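Long-range contacts in luciferase-like monooxygenase (Streptomyces bottropensis, PDB 4US5), which probably acts as a flavin-dependent monooxygenase of the bacterial luciferase family, adding an oxygen atom to an organic substrate: residues L34-G39 against A68-I73; V80-Y85 against D135-R140; R220-V225 against A307-V312; V227-T232 against Y326-E331; A234-V239 against Y286-P291. One frame throughout, in Å; residues are numbered along the deposited sequence.

The five contacts are spread over a TIM-barrel chain. Interactions 1 and 2 lie in series in its first half, their centres about 30 Å apart. Both segments of each come before strand 221-229, which interactions 3 and 4 share. Interaction 3 pairs that strand with strand 309-313, and interaction 4 sets its far end against helix 319-332. Interaction 5 is the next neighbour of interaction 4, about 9 Å away centre to centre, and joins helix 233-251 to strand 286-289. Interactions 1 and 4 touch through Leu38 and Arg327, so helices 21-38 and 319-332 pack together. Late parts of the chain thus pack back onto early ones.

Interaction 1. Residues L34-G39 against A68-I73; sequences LADRLG and AETSGI
Asp36, in the last turn of helix 21-38, grips three successive backbone NH groups of the loop 68-73. Its OD1 takes two of them. Gly72 N meets the syn lone pair of Asp36 OD1 at 2.9 Å. Ile73 N comes in nearly along the C-O axis of Asp36 OD1, also at 2.9 Å. Asp36 OD2 takes the third, from Ser71 N at 2.9 Å, with the donor 38° above the carboxylate plane. Three bonds thus fix the rotation of the carboxylate. With chi1 at -172°, CG stands opposite the backbone N and the acid extends to the loop.

One water adds a bridge. It donates to Asp36 OD2 and to Glu69 O.

The apolar part is smaller. Ile73 CD1 lies 3.8 Å from Ala35 CB. Thr70 CG2 packs 3.8 Å from Asp36 CB, while Thr70 OG1 is bonded to Ile66 O and to Arg104.

The helix itself ends at Gly39, whose positive phi belongs to a Schellman motif. The arrangement is a buried carboxylate accepting three consecutive main-chain NH groups. In this TIM-barrel fold it ties the end of helix 21-38 to the connection between helix 59-68 and strand 74-81.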
# COMPACT_ATOMS: atom_id res chain seq x y z
N LEU B 34 20.58 2.86 -3.90
CA LEU B 34 21.82 3.67 -3.81
C LEU B 34 21.92 4.36 -2.47
O LEU B 34 22.97 4.28 -1.79
CB LEU B 34 21.90 4.65 -4.95
CG LEU B 34 23.14 5.56 -4.95
CD1 LEU B 34 24.42 4.71 -5.11
CD2 LEU B 34 23.06 6.56 -6.05
N ALA B 35 20.84 5.01 -2.06
CA ALA B 35 20.81 5.72 -0.81
C ALA B 35 21.04 4.79 0.37
O ALA B 35 21.73 5.14 1.35
CB ALA B 35 19.50 6.48 -0.67
N ASP B 36 20.49 3.58 0.29
CA ASP B 36 20.73 2.59 1.31
C ASP B 36 22.24 2.27 1.39
O ASP B 36 22.84 2.35 2.49
CB ASP B 36 19.92 1.31 0.97
CG ASP B 36 19.93 0.25 2.06
OD1 ASP B 36 19.90 0.57 3.25
OD2 ASP B 36 19.87 -0.94 1.68
N ARG B 37 22.84 1.95 0.27
CA ARG B 37 24.28 1.59 0.22
C ARG B 37 25.17 2.73 0.68
O ARG B 37 26.18 2.50 1.33
CB ARG B 37 24.68 1.20 -1.19
CG ARG B 37 24.10 -0.17 -1.55
CD ARG B 37 24.63 -0.75 -2.83
NE ARG B 37 24.65 0.24 -3.93
CZ ARG B 37 23.63 0.45 -4.79
NH1 ARG B 37 22.50 -0.25 -4.70
NH2 ARG B 37 23.75 1.34 -5.76
N LEU B 38 24.81 3.96 0.33
CA LEU B 38 25.66 5.13 0.63
C LEU B 38 25.59 5.64 2.05
O LEU B 38 26.43 6.43 2.45
CB LEU B 38 25.35 6.27 -0.33
CG LEU B 38 25.77 6.06 -1.77
CD1 LEU B 38 25.29 7.23 -2.61
CD2 LEU B 38 27.28 5.91 -1.89
N GLY B 39 24.59 5.24 2.80
CA GLY B 39 24.44 5.63 4.19
C GLY B 39 23.48 6.77 4.46
O GLY B 39 23.57 7.42 5.49
N ALA B 68 11.37 -3.60 0.97
CA ALA B 68 11.83 -4.96 0.58
C ALA B 68 13.13 -4.96 -0.21
O ALA B 68 13.80 -5.99 -0.32
CB ALA B 68 10.75 -5.66 -0.26
N GLU B 69 13.47 -3.82 -0.82
CA GLU B 69 14.65 -3.68 -1.69
C GLU B 69 15.87 -3.11 -0.95
O GLU B 69 16.92 -2.95 -1.56
CB GLU B 69 14.31 -2.74 -2.84
CG GLU B 69 13.20 -3.21 -3.74
CD GLU B 69 13.67 -4.24 -4.75
OE1 GLU B 69 14.90 -4.42 -4.89
OE2 GLU B 69 12.79 -4.86 -5.39
N THR B 70 15.71 -2.79 0.33
CA THR B 70 16.72 -2.12 1.12
C THR B 70 16.81 -2.76 2.49
O THR B 70 15.90 -3.46 2.91
CB THR B 70 16.38 -0.63 1.30
OG1 THR B 70 15.08 -0.51 1.87
CG2 THR B 70 16.41 0.10 0.00
N SER B 71 17.91 -2.52 3.19
CA SER B 71 18.13 -3.17 4.47
C SER B 71 18.31 -2.25 5.62
O SER B 71 17.87 -2.57 6.72
CB SER B 71 19.38 -4.08 4.40
OG SER B 71 19.19 -5.05 3.40
N GLY B 72 19.05 -1.17 5.44
CA GLY B 72 19.41 -0.31 6.59
C GLY B 72 18.67 1.03 6.67
O GLY B 72 18.34 1.49 7.74
N ILE B 73 18.46 1.64 5.54
CA ILE B 73 17.75 2.93 5.47
C ILE B 73 16.35 2.79 6.01
O ILE B 73 15.67 1.79 5.76
CB ILE B 73 17.79 3.44 4.02
CG1 ILE B 73 17.49 4.96 3.93
CG2 ILE B 73 16.88 2.64 3.11
CD1 ILE B 73 17.89 5.52 2.59
O HOH W 1 19.62 -1.71 -1.04

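Interaction 2. Residues V80-Y85 against D135-R140; sequences VLLSLY and DDLWRR
Arg140 of helix 134-147 reaches across the 3-10 turn formed by residues 82-84, just after strand 74-81. Its CG lies opposite the carbonyl carbon, chi1 -78°, and the chain then runs extended to NE. This lays the guanidinium against two backbone carbonyls. Ser83 O sits over one face, above its centre, 3.6 Å from Arg140 CZ. Tyr85 O is at the edge, near the plane. Tyr85 O comes within 2.7 Å of Arg140 NH1, but the angle is too poor for a hydrogen bond.

NE is held from within the helix. Arg140 NE gives a nearly straight hydrogen bond of 2.9 Å to Asp136 OD2, as part of a salt bridge. The donor approaches on the syn side, 35° out of the carboxylate plane. A water bridges the same OD2 to Ser83 OG, an indirect tie between the acid and the turn.

Two leucines pack beside the arginine. Leu82, with CG opposite its backbone N, crosses Arg140 at a slant, and Leu82 CD2 is 3.8 Å from Arg140 CB. Leu137 takes a similar shape, and its CD1 lies 3.9 Å from Leu82 CB. Leu137 CD1 also touches Ser83 OG at 3.8 Å.

Arg140 NH1 also forms a salt bridge to Asp125 of the second subunit. The guanidinium is therefore paired with an acid of its own helix and an acid of the partner chain. These two acids and the nearby carbonyl oxygens probably offset the buried positive charge, with Arg124 close by as a like charge. The pairing with Asp125 links the helix to the dimer interface.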
# COMPACT_ATOMS: atom_id res chain seq x y z
N VAL B 80 2.04 11.38 3.98
CA VAL B 80 0.66 11.02 3.77
C VAL B 80 -0.26 12.21 4.06
O VAL B 80 -0.15 12.85 5.08
CB VAL B 80 0.27 9.82 4.66
CG1 VAL B 80 -1.25 9.66 4.74
CG2 VAL B 80 0.90 8.56 4.12
N LEU B 81 -1.18 12.47 3.14
CA LEU B 81 -2.13 13.59 3.29
C LEU B 81 -3.33 13.18 4.16
O LEU B 81 -4.40 12.79 3.69
CB LEU B 81 -2.55 14.06 1.93
CG LEU B 81 -1.40 14.44 1.02
CD1 LEU B 81 -1.94 14.93 -0.32
CD2 LEU B 81 -0.42 15.45 1.62
N LEU B 82 -3.10 13.23 5.47
CA LEU B 82 -3.97 12.62 6.45
C LEU B 82 -5.39 13.21 6.43
O LEU B 82 -6.34 12.53 6.79
CB LEU B 82 -3.37 12.74 7.84
CG LEU B 82 -4.14 12.13 8.99
CD1 LEU B 82 -4.41 10.66 8.82
CD2 LEU B 82 -3.38 12.38 10.30
N SER B 83 -5.52 14.45 5.96
CA SER B 83 -6.84 15.07 5.89
C SER B 83 -7.76 14.35 4.95
O SER B 83 -8.96 14.57 5.00
CB SER B 83 -6.75 16.52 5.44
OG SER B 83 -6.05 17.30 6.39
N LEU B 84 -7.20 13.51 4.07
CA LEU B 84 -7.99 12.82 3.07
C LEU B 84 -8.49 11.47 3.53
O LEU B 84 -9.28 10.85 2.82
CB LEU B 84 -7.16 12.60 1.78
CG LEU B 84 -6.56 13.80 1.11
CD1 LEU B 84 -5.71 13.32 -0.08
CD2 LEU B 84 -7.64 14.76 0.65
N TYR B 85 -7.98 10.97 4.65
CA TYR B 85 -8.17 9.60 5.04
C TYR B 85 -8.67 9.43 6.46
O TYR B 85 -8.41 10.25 7.31
CB TYR B 85 -6.83 8.86 4.92
CG TYR B 85 -6.19 9.00 3.56
CD1 TYR B 85 -6.83 8.49 2.43
CD2 TYR B 85 -5.03 9.72 3.39
CE1 TYR B 85 -6.30 8.67 1.18
CE2 TYR B 85 -4.44 9.85 2.14
CZ TYR B 85 -5.09 9.32 1.03
OH TYR B 85 -4.49 9.44 -0.19
N ASP B 135 -7.07 23.21 12.05
CA ASP B 135 -7.18 22.43 13.28
C ASP B 135 -7.66 20.99 13.05
O ASP B 135 -7.38 20.13 13.87
CB ASP B 135 -8.12 23.13 14.26
CG ASP B 135 -7.56 24.44 14.76
OD1 ASP B 135 -6.69 25.06 14.07
OD2 ASP B 135 -8.00 24.87 15.85
N ASP B 136 -8.38 20.74 11.96
CA ASP B 136 -8.83 19.37 11.67
C ASP B 136 -7.63 18.40 11.54
O ASP B 136 -7.68 17.24 12.00
CB ASP B 136 -9.64 19.33 10.40
CG ASP B 136 -10.21 17.96 10.12
OD1 ASP B 136 -10.87 17.40 11.02
OD2 ASP B 136 -9.96 17.41 9.02
N LEU B 137 -6.57 18.83 10.88
CA LEU B 137 -5.40 17.96 10.68
C LEU B 137 -4.82 17.58 12.02
O LEU B 137 -4.53 16.40 12.26
CB LEU B 137 -4.36 18.62 9.80
CG LEU B 137 -3.07 17.81 9.58
CD1 LEU B 137 -3.39 16.43 9.02
CD2 LEU B 137 -2.13 18.56 8.64
N TRP B 138 -4.70 18.55 12.93
CA TRP B 138 -4.08 18.27 14.23
C TRP B 138 -4.94 17.34 15.08
O TRP B 138 -4.41 16.48 15.79
CB TRP B 138 -3.76 19.55 15.02
CG TRP B 138 -3.16 20.66 14.21
CD1 TRP B 138 -3.49 21.99 14.28
CD2 TRP B 138 -2.14 20.56 13.19
NE1 TRP B 138 -2.74 22.71 13.39
CE2 TRP B 138 -1.91 21.86 12.70
CE3 TRP B 138 -1.40 19.50 12.65
CZ2 TRP B 138 -0.96 22.14 11.69
CZ3 TRP B 138 -0.47 19.77 11.64
CH2 TRP B 138 -0.26 21.09 11.18
N ARG B 139 -6.25 17.44 14.93
CA ARG B 139 -7.17 16.49 15.53
C ARG B 139 -7.01 15.06 14.96
O ARG B 139 -7.01 14.08 15.70
CB ARG B 139 -8.61 16.93 15.29
CG ARG B 139 -9.65 16.14 16.09
CD ARG B 139 -11.07 16.39 15.61
NE ARG B 139 -11.52 17.78 15.84
CZ ARG B 139 -12.15 18.22 16.94
NH1 ARG B 139 -12.41 17.40 17.95
NH2 ARG B 139 -12.51 19.50 17.03
N ARG B 140 -6.91 14.97 13.64
CA ARG B 140 -6.68 13.66 12.98
C ARG B 140 -5.37 13.05 13.42
O ARG B 140 -5.26 11.86 13.64
CB ARG B 140 -6.66 13.84 11.47
CG ARG B 140 -8.01 13.98 10.85
CD ARG B 140 -7.89 14.44 9.40
NE ARG B 140 -9.21 14.65 8.87
CZ ARG B 140 -9.98 13.71 8.37
NH1 ARG B 140 -9.53 12.49 8.18
NH2 ARG B 140 -11.21 14.01 8.01
O HOH W 2 -8.37 18.58 7.55

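Interaction 3. Residues R220-V225 against A307-V312; sequences RPILSV and AEELGV
Arg220 and Glu308 cross at about a right angle, yet their charged ends lie nearly flat with each other, the planes only 13° apart. Arg220 NE gives a straight hydrogen bond of 2.9 Å to the syn lone pair of Glu308 OE1, within a salt bridge. Arg220 reaches it by bending at chi2 and chi3, while Glu308 is extended beyond CG. A water lies in the guanidinium plane and joins Arg220 NH2 to Glu308 OE1 and Glu309 OE2. NH1 turns to a buffer sulfonate, probably from the crystallisation liquor.

Behind this pair the backbones run parallel. Glu308 N bonds to Pro221 O at 2.9 Å, Leu223 N to Glu309 O, and Gly311 N to Leu223 O at 2.9 Å. Val225 N then bonds to Gly311 O. Strand 309-313 also pairs with strand 6-11, so this contact belongs to the closing part of the TIM barrel, where the last strand sits between the first strand and strand 221-229.

The two faces of the sheet differ. On one, Ile222 crosses Glu309 at a slant, its CD1 3.6 Å from Glu309 OE1. That carboxylate is bonded to Ser8 and forms a salt bridge to Arg42. Glu309 N, by contrast, is buried with no partner in the model. On the other face, Leu223 CB touches Ala307 CB at 3.9 Å and Leu310 CD2 at 4.0 Å. Val225 CG2 rests 4.2 Å from Leu310 CB, and helix 291-305 packs on this apolar face through Leu298, Met301 and Thr305.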
# COMPACT_ATOMS: atom_id res chain seq x y z
N ARG B 220 13.33 17.28 17.16
CA ARG B 220 13.98 16.46 16.15
C ARG B 220 13.70 17.10 14.77
O ARG B 220 12.77 16.72 14.11
CB ARG B 220 13.44 15.04 16.21
CG ARG B 220 13.70 14.34 17.54
CD ARG B 220 15.09 13.69 17.63
NE ARG B 220 15.50 13.11 16.35
CZ ARG B 220 15.02 11.97 15.85
NH1 ARG B 220 14.09 11.29 16.50
NH2 ARG B 220 15.47 11.52 14.68
N PRO B 221 14.48 18.11 14.40
CA PRO B 221 14.24 18.84 13.17
C PRO B 221 14.99 18.26 11.95
O PRO B 221 16.19 17.99 12.02
CB PRO B 221 14.73 20.27 13.50
CG PRO B 221 15.40 20.21 14.84
CD PRO B 221 15.54 18.76 15.20
N ILE B 222 14.27 18.16 10.84
CA ILE B 222 14.84 17.88 9.54
C ILE B 222 14.54 19.08 8.64
O ILE B 222 13.44 19.64 8.70
CB ILE B 222 14.16 16.61 8.92
CG1 ILE B 222 14.68 15.37 9.63
CG2 ILE B 222 14.40 16.53 7.42
CD1 ILE B 222 14.11 14.06 9.10
N LEU B 223 15.49 19.44 7.79
CA LEU B 223 15.27 20.44 6.78
C LEU B 223 15.19 19.79 5.39
O LEU B 223 16.15 19.15 4.97
CB LEU B 223 16.42 21.43 6.81
CG LEU B 223 16.26 22.75 6.08
CD1 LEU B 223 15.10 23.55 6.66
CD2 LEU B 223 17.56 23.53 6.17
N SER B 224 14.04 19.89 4.73
CA SER B 224 13.89 19.40 3.37
C SER B 224 14.29 20.45 2.39
O SER B 224 13.78 21.59 2.43
CB SER B 224 12.49 18.88 3.11
OG SER B 224 12.22 17.84 4.01
N VAL B 225 15.18 20.08 1.49
CA VAL B 225 15.83 20.98 0.57
C VAL B 225 15.91 20.31 -0.79
O VAL B 225 16.16 19.12 -0.88
CB VAL B 225 17.28 21.33 1.00
CG1 VAL B 225 17.27 22.34 2.14
CG2 VAL B 225 18.07 20.09 1.39
N ALA B 307 19.01 21.68 12.22
CA ALA B 307 18.61 20.47 11.51
C ALA B 307 19.63 19.35 11.76
O ALA B 307 20.82 19.56 11.66
CB ALA B 307 18.49 20.75 10.03
N GLU B 308 19.12 18.17 12.12
CA GLU B 308 19.91 16.97 12.31
C GLU B 308 20.20 16.25 10.97
O GLU B 308 21.22 15.56 10.81
CB GLU B 308 19.14 16.02 13.22
CG GLU B 308 18.79 16.59 14.59
CD GLU B 308 17.92 15.65 15.42
OE1 GLU B 308 17.47 14.62 14.89
OE2 GLU B 308 17.70 15.94 16.61
N GLU B 309 19.26 16.42 10.03
CA GLU B 309 19.34 15.77 8.72
C GLU B 309 18.80 16.70 7.70
O GLU B 309 17.95 17.55 7.99
CB GLU B 309 18.48 14.49 8.59
CG GLU B 309 18.61 13.50 9.67
CD GLU B 309 17.62 12.36 9.57
OE1 GLU B 309 17.05 12.05 8.47
OE2 GLU B 309 17.45 11.74 10.62
N LEU B 310 19.24 16.49 6.47
CA LEU B 310 18.70 17.18 5.33
C LEU B 310 17.94 16.14 4.55
O LEU B 310 18.53 15.11 4.15
CB LEU B 310 19.81 17.76 4.47
CG LEU B 310 20.73 18.76 5.19
CD1 LEU B 310 21.93 19.11 4.36
CD2 LEU B 310 19.94 19.99 5.59
N GLY B 311 16.67 16.42 4.29
CA GLY B 311 15.83 15.62 3.38
C GLY B 311 15.97 16.14 1.93
O GLY B 311 15.48 17.22 1.58
N VAL B 312 16.70 15.41 1.12
CA VAL B 312 17.17 15.93 -0.15
C VAL B 312 16.24 15.56 -1.26
O VAL B 312 16.10 14.35 -1.63
CB VAL B 312 18.59 15.45 -0.49
CG1 VAL B 312 19.05 15.98 -1.84
CG2 VAL B 312 19.58 15.86 0.62
O HOH W 3 17.42 12.86 12.90

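Interaction 4. Residues V227-T232 against Y326-E331; sequences VCCAET and YRLLAE
Val227 and Cys229, together with the backbone that follows, pack against Leu328 and Leu329 in an apolar contact on the outside of the barrel. It joins the far end of strand 221-229 to the terminal helix 319-332. The strand and helix segments are perpendicular, at 90°, with their axes 8.4 Å apart.

Two leucines carry the helix side. Leu329 and Val227 reach toward each other tip to tip, with Val227 CG1 3.8 Å from Leu329 CD1. Cys229 CB adds a looser touch, 4.3 Å from Leu329 CG. Leu328 lies further along the strand. Leu328 CB touches Cys229 SG at 3.9 Å. Leu328 CD1 settles over the main chain of the next residue, 3.5 Å from Ala230 C. Cys229 has SG opposite its backbone N, chi1 -178°, and this carries the sulfur to Leu328 CB.

Glu231 is at the exposed margin and crosses Leu328 at about a right angle. Bent at chi2, it brings Glu231 OE1 to 3.8 Å from Leu328 CD2, so a carboxylate borders the apolar patch.

Polar ties run beside the packing. Cys229 N bonds to Ser325 OG, just before segment 326-331, and Tyr326 OH bonds to Val312 O on the neighbouring strand. Helix 291-305 adds Leu298, Val294 and Pro291 to the same core. Thr232 then caps the start of helix 233-251. In this TIM barrel the last helix packs on the outer face of the sheet at the end of strand 221-229, its segment perpendicular to that strand segment.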
# COMPACT_ATOMS: atom_id res chain seq x y z
N VAL B 227 18.27 19.97 -3.88
CA VAL B 227 19.67 20.12 -4.19
C VAL B 227 19.93 19.61 -5.59
O VAL B 227 19.41 18.56 -5.98
CB VAL B 227 20.56 19.35 -3.22
CG1 VAL B 227 22.03 19.54 -3.53
CG2 VAL B 227 20.24 19.73 -1.78
N CYS B 228 20.73 20.36 -6.33
CA CYS B 228 21.19 19.95 -7.64
C CYS B 228 22.71 20.06 -7.66
O CYS B 228 23.28 21.16 -7.77
CB CYS B 228 20.55 20.86 -8.69
SG CYS B 228 20.97 20.43 -10.38
N CYS B 229 23.38 18.92 -7.44
CA CYS B 229 24.83 18.87 -7.28
C CYS B 229 25.48 18.14 -8.48
O CYS B 229 24.96 17.13 -8.98
CB CYS B 229 25.18 18.19 -5.98
SG CYS B 229 26.95 18.10 -5.65
N ALA B 230 26.59 18.68 -8.97
CA ALA B 230 27.37 18.02 -10.02
C ALA B 230 28.83 18.35 -9.76
O ALA B 230 29.13 19.10 -8.84
CB ALA B 230 26.98 18.49 -11.38
N GLU B 231 29.73 17.74 -10.52
CA GLU B 231 31.15 17.81 -10.19
C GLU B 231 31.66 19.25 -10.20
O GLU B 231 32.53 19.58 -9.44
CB GLU B 231 31.96 16.92 -11.12
CG GLU B 231 33.41 16.73 -10.66
CD GLU B 231 33.54 15.82 -9.42
OE1 GLU B 231 33.37 14.58 -9.59
OE2 GLU B 231 33.81 16.33 -8.28
N THR B 232 31.10 20.08 -11.07
CA THR B 232 31.54 21.50 -11.21
C THR B 232 30.30 22.38 -11.19
O THR B 232 29.20 21.90 -11.48
CB THR B 232 32.26 21.74 -12.57
OG1 THR B 232 31.36 21.45 -13.64
CG2 THR B 232 33.51 20.88 -12.70
N TYR B 326 23.27 12.59 -5.87
CA TYR B 326 23.20 11.98 -4.59
C TYR B 326 24.51 11.31 -4.15
O TYR B 326 24.81 11.27 -2.97
CB TYR B 326 21.99 10.99 -4.51
CG TYR B 326 20.67 11.68 -4.39
CD1 TYR B 326 19.96 12.05 -5.51
CD2 TYR B 326 20.10 11.96 -3.14
CE1 TYR B 326 18.72 12.70 -5.41
CE2 TYR B 326 18.87 12.62 -3.05
CZ TYR B 326 18.20 12.99 -4.19
OH TYR B 326 16.93 13.60 -4.08
N ARG B 327 25.25 10.73 -5.11
CA ARG B 327 26.57 10.16 -4.84
C ARG B 327 27.55 11.23 -4.38
O ARG B 327 28.24 11.07 -3.40
CB ARG B 327 27.14 9.53 -6.11
CG ARG B 327 26.66 8.15 -6.37
CD ARG B 327 27.71 7.39 -7.19
NE ARG B 327 27.12 6.25 -7.83
CZ ARG B 327 27.09 5.04 -7.29
NH1 ARG B 327 27.65 4.82 -6.10
NH2 ARG B 327 26.51 4.03 -7.95
N LEU B 328 27.57 12.34 -5.08
CA LEU B 328 28.49 13.45 -4.75
C LEU B 328 28.17 14.05 -3.40
O LEU B 328 29.07 14.36 -2.60
CB LEU B 328 28.44 14.53 -5.83
CG LEU B 328 29.00 14.18 -7.18
CD1 LEU B 328 28.63 15.25 -8.18
CD2 LEU B 328 30.53 13.96 -7.14
N LEU B 329 26.87 14.14 -3.07
CA LEU B 329 26.47 14.63 -1.76
C LEU B 329 26.90 13.71 -0.60
O LEU B 329 27.34 14.18 0.44
CB LEU B 329 24.94 14.84 -1.69
CG LEU B 329 24.37 16.05 -2.39
CD1 LEU B 329 22.84 15.96 -2.47
CD2 LEU B 329 24.81 17.30 -1.65
N ALA B 330 26.73 12.40 -0.78
CA ALA B 330 27.14 11.47 0.23
C ALA B 330 28.64 11.65 0.53
O ALA B 330 29.06 11.56 1.68
CB ALA B 330 26.88 10.05 -0.22
N GLU B 331 29.43 11.80 -0.52
CA GLU B 331 30.91 11.97 -0.38
C GLU B 331 31.21 13.33 0.31
O GLU B 331 31.96 13.40 1.27
CB GLU B 331 31.55 11.92 -1.76
CG GLU B 331 33.08 12.08 -1.79
CD GLU B 331 33.65 12.16 -3.22
OE1 GLU B 331 32.92 12.49 -4.19
OE2 GLU B 331 34.88 11.92 -3.37

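Interaction 5. Residues A234-V239 against Y286-P291; sequences AEAQRV and YVVGSP
The amide of Gln237 meets Val288 with its nitrogen end. Val288 CG1 sits off one face of the amide, just beyond the nitrogen, 3.5 Å from Gln237 NE2. The two side chains cross at about a right angle. Gln237 is bent at chi2, -61°, which turns its NE2 toward Val288. The guanidinium of Arg238 is held within the helix instead, Arg238 NH1 bonding to Glu235 OE2 at 2.9 Å.

Ala236 is the other point of contact. Ala236 CB rests on the backbone of Gly289, 3.5 Å from Gly289 O and 3.5 Å from Gly289 CA. Ala236 CB is also 3.8 Å from Val288 CG1. The helix and strand backbones come close here, Ala236 CA and Gly289 CA being 5.0 Å apart.

Helix 233-251 follows strand 221-229, and strand 286-289 pairs in parallel with that same strand, so the contact belongs to a beta-alpha-beta crossover added to the barrel. Along the strand segment, Gly289 N bonds to Cys228 O and Val287 O accepts from Cys228 N.

Beyond Gly289 the chain is tied by polar groups. Ser290 N donates to Asp233 OD1, at the start of helix 233-251, next to the segment that carries Ala236 and Gln237. Ser290 is also the N-cap of the next helix, 291-305, its OG accepting from Arg293 N.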
# COMPACT_ATOMS: atom_id res chain seq x y z
N ALA B 234 29.52 24.63 -13.30
CA ALA B 234 28.96 24.73 -14.64
C ALA B 234 28.05 23.53 -14.94
O ALA B 234 27.01 23.68 -15.56
CB ALA B 234 30.06 24.80 -15.69
N GLU B 235 28.50 22.33 -14.60
CA GLU B 235 27.69 21.14 -14.86
C GLU B 235 26.41 21.20 -13.96
O GLU B 235 25.32 20.86 -14.40
CB GLU B 235 28.47 19.87 -14.61
CG GLU B 235 27.68 18.59 -14.96
CD GLU B 235 27.14 18.53 -16.41
OE1 GLU B 235 27.68 19.17 -17.34
OE2 GLU B 235 26.18 17.77 -16.62
N ALA B 236 26.57 21.64 -12.73
CA ALA B 236 25.39 21.79 -11.83
C ALA B 236 24.39 22.74 -12.45
O ALA B 236 23.17 22.48 -12.39
CB ALA B 236 25.80 22.29 -10.46
N GLN B 237 24.86 23.86 -13.03
CA GLN B 237 23.92 24.83 -13.62
C GLN B 237 23.18 24.25 -14.80
O GLN B 237 22.00 24.52 -15.00
CB GLN B 237 24.63 26.12 -14.06
CG GLN B 237 25.03 27.02 -12.89
CD GLN B 237 23.83 27.49 -12.08
OE1 GLN B 237 22.79 27.87 -12.64
NE2 GLN B 237 23.96 27.46 -10.79
N ARG B 238 23.87 23.44 -15.59
CA ARG B 238 23.24 22.76 -16.71
C ARG B 238 22.10 21.83 -16.21
O ARG B 238 20.97 21.89 -16.72
CB ARG B 238 24.25 21.94 -17.49
CG ARG B 238 23.66 21.06 -18.59
CD ARG B 238 24.69 20.13 -19.22
NE ARG B 238 23.99 19.08 -19.98
CZ ARG B 238 23.55 17.92 -19.49
NH1 ARG B 238 23.82 17.54 -18.25
NH2 ARG B 238 22.88 17.10 -20.29
N VAL B 239 22.41 21.00 -15.23
CA VAL B 239 21.39 20.05 -14.67
C VAL B 239 20.20 20.85 -14.05
O VAL B 239 19.03 20.47 -14.19
CB VAL B 239 22.04 19.08 -13.65
CG1 VAL B 239 20.98 18.15 -13.04
CG2 VAL B 239 23.14 18.26 -14.31
N TYR B 286 16.41 26.74 -4.06
CA TYR B 286 16.99 25.50 -4.52
C TYR B 286 18.51 25.66 -4.48
O TYR B 286 19.06 26.67 -4.95
CB TYR B 286 16.56 25.22 -5.96
CG TYR B 286 15.06 25.17 -6.17
CD1 TYR B 286 14.21 24.67 -5.21
CD2 TYR B 286 14.51 25.60 -7.37
CE1 TYR B 286 12.85 24.60 -5.44
CE2 TYR B 286 13.14 25.53 -7.60
CZ TYR B 286 12.32 25.05 -6.64
OH TYR B 286 10.98 24.97 -6.84
N VAL B 287 19.18 24.68 -3.91
CA VAL B 287 20.62 24.74 -3.69
C VAL B 287 21.34 24.04 -4.80
O VAL B 287 21.16 22.83 -5.00
CB VAL B 287 20.97 24.14 -2.33
CG1 VAL B 287 22.48 24.10 -2.11
CG2 VAL B 287 20.29 24.94 -1.24
N VAL B 288 22.22 24.78 -5.49
CA VAL B 288 22.85 24.30 -6.72
C VAL B 288 24.34 24.54 -6.68
O VAL B 288 24.79 25.62 -6.23
CB VAL B 288 22.30 25.05 -7.95
CG1 VAL B 288 22.93 24.51 -9.24
CG2 VAL B 288 20.79 24.95 -8.00
N GLY B 289 25.12 23.58 -7.18
CA GLY B 289 26.55 23.80 -7.38
C GLY B 289 27.42 22.58 -7.30
O GLY B 289 26.94 21.43 -7.26
N SER B 290 28.73 22.84 -7.22
CA SER B 290 29.72 21.83 -6.97
C SER B 290 29.55 21.23 -5.59
O SER B 290 28.85 21.81 -4.75
CB SER B 290 31.12 22.46 -7.07
OG SER B 290 31.29 23.36 -6.00
N PRO B 291 30.18 20.06 -5.32
CA PRO B 291 30.06 19.48 -4.01
C PRO B 291 30.46 20.41 -2.88
O PRO B 291 29.74 20.52 -1.88
CB PRO B 291 31.01 18.26 -4.08
CG PRO B 291 31.07 17.92 -5.51
CD PRO B 291 31.01 19.24 -6.22